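Local atomic coordinates of 3-oxoacyl-[acyl-carrier-protein] synthase 2 (PDB entry 4JGA), a protein that probably catalyses the condensation of malonyl-acyl carrier protein with a growing acyl chain, the carbon-carbon bond-forming step of fatty acid elongation. Residues 284-289 with 424-429. Residues are numbered along the deposited sequence; the frame is centred on the assembly and turned at random.
Sequences GSTGDA and GTNASL
Thr-286 and Asn-426 form a hydrogen-bonded pair of an antiparallel ladder in the C-terminal half of the thiolase fold, where strand 278-287 of the beta-ketoacyl synthase runs beside strand 425-432. Backbone bonds link them in both directions, as they do Gly-284 and Ser-428, and the ladder ends where Asp-288 N reaches Gly-424 O at 2.8 Å. The side chain of Asn-426 is a worked example of how an amide can tie a strand to the turn that follows its neighbour. Asn-426 CB rests 3.4 Å from Thr-286 OG1, and Asn-426 CG lies 3.8 Å from the same oxygen. With CG anti to its own carbonyl carbon (chi1 -50°), the amide swings over the Thr-286 side of the sheet toward Asp-288. Asn-426 ND2 donates to Asp-288 OD1 at 3.1 Å, meeting the carboxylate from above its plane, the two flat groups being turned 41° apart; its bonds to Thr-286 O and OG1 are weak. Thr-286 OG1 is also hydrogen-bonded to Gly-301 O, and Asp-288 OD2 to His-296 N, so both partners of the amide are themselves tethered. The opposite face carries Ser-285, Thr-425 and Ala-427: Ala-427 packs on helix 187-200, while Ser-285 OG bonds to His-190 NE2 and to Gln-179 OE1 of the second subunit, bringing the ladder to the dimer interface. At the tip of Asn-426, a single water donates to Asn-426 OD1 at 2.8 Å and also to Asp-288 OD2 at 2.6 Å, giving amide and carboxylate a second link.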
loop_
_atom_site.group_PDB
_atom_site.type_symbol
_atom_site.label_atom_id
_atom_site.label_comp_id
_atom_site.label_asym_id
_atom_site.label_seq_id
_atom_site.Cartn_x
_atom_site.Cartn_y
_atom_site.Cartn_z
ATOM N N GLY A 284 14.887 7.711 5.402
ATOM C CA GLY A 284 14.151 8.348 6.485
ATOM C C GLY A 284 12.660 8.301 6.175
ATOM O O GLY A 284 12.249 8.539 5.035
ATOM N N SER A 285 11.852 7.997 7.180
ATOM C CA SER A 285 10.409 7.885 7.032
ATOM C C SER A 285 9.707 8.388 8.294
ATOM O O SER A 285 9.861 7.806 9.349
ATOM C CB SER A 285 10.007 6.427 6.779
ATOM O OG SER A 285 8.599 6.323 6.671
ATOM N N THR A 286 8.935 9.456 8.177
ATOM C CA THR A 286 8.380 10.135 9.327
ATOM C C THR A 286 6.951 10.607 9.051
ATOM O O THR A 286 6.482 10.591 7.905
ATOM C CB THR A 286 9.208 11.387 9.657
ATOM O OG1 THR A 286 9.152 12.296 8.554
ATOM C CG2 THR A 286 10.656 11.046 9.931
ATOM N N GLY A 287 6.272 11.028 10.107
ATOM C CA GLY A 287 4.929 11.612 10.000
ATOM C C GLY A 287 4.891 12.984 10.638
ATOM O O GLY A 287 5.486 13.197 11.692
ATOM N N ASP A 288 4.179 13.902 10.008
ATOM C CA ASP A 288 3.930 15.228 10.553
ATOM C C ASP A 288 2.987 15.169 11.765
ATOM O O ASP A 288 3.052 16.020 12.642
ATOM C CB ASP A 288 3.238 16.119 9.497
ATOM C CG ASP A 288 4.167 16.590 8.358
ATOM O OD1 ASP A 288 5.383 16.378 8.431
ATOM O OD2 ASP A 288 3.644 17.250 7.400
ATOM N N ALA A 289 2.038 14.223 11.723
ATOM C CA ALA A 289 0.948 14.118 12.680
ATOM C C ALA A 289 0.221 15.471 12.892
ATOM O O ALA A 289 -0.017 15.875 14.024
ATOM C CB ALA A 289 1.480 13.594 14.012
ATOM N N GLY A 424 0.433 13.776 6.020
ATOM C CA GLY A 424 1.684 14.124 6.633
ATOM C C GLY A 424 2.804 13.089 6.536
ATOM O O GLY A 424 3.664 13.029 7.406
ATOM N N THR A 425 2.851 12.331 5.458
ATOM C CA THR A 425 3.811 11.248 5.375
ATOM C C THR A 425 5.063 11.728 4.596
ATOM O O THR A 425 4.924 12.400 3.576
ATOM C CB THR A 425 3.180 9.978 4.774
ATOM O OG1 THR A 425 4.156 8.933 4.762
ATOM C CG2 THR A 425 2.622 10.206 3.330
ATOM N N ASN A 426 6.253 11.428 5.099
ATOM C CA ASN A 426 7.506 11.937 4.522
ATOM C C ASN A 426 8.500 10.818 4.325
ATOM O O ASN A 426 8.663 9.963 5.204
ATOM C CB ASN A 426 8.156 12.964 5.426
ATOM C CG ASN A 426 7.177 14.045 5.865
ATOM O OD1 ASN A 426 6.869 14.957 5.103
ATOM N ND2 ASN A 426 6.673 13.930 7.076
ATOM N N ALA A 427 9.139 10.819 3.164
ATOM C CA ALA A 427 10.201 9.872 2.910
ATOM C C ALA A 427 11.396 10.580 2.254
ATOM O O ALA A 427 11.212 11.404 1.334
ATOM C CB ALA A 427 9.691 8.739 2.044
ATOM N N SER A 428 12.594 10.263 2.739
ATOM C CA SER A 428 13.852 10.746 2.148
ATOM C C SER A 428 14.784 9.569 1.906
ATOM O O SER A 428 14.881 8.645 2.747
ATOM C CB SER A 428 14.543 11.758 3.058
ATOM O OG SER A 428 13.772 12.941 3.131
ATOM N N LEU A 429 15.447 9.605 0.759
ATOM C CA LEU A 429 16.374 8.576 0.364
ATOM C C LEU A 429 17.749 9.199 0.061
ATOM O O LEU A 429 17.825 10.272 -0.540
ATOM C CB LEU A 429 15.842 7.857 -0.870
ATOM C CG LEU A 429 14.609 6.972 -0.614
ATOM C CD1 LEU A 429 13.903 6.620 -1.940
ATOM C CD2 LEU A 429 14.996 5.732 0.182
HETATM O O HOH W 1 4.927 16.910 5.155
#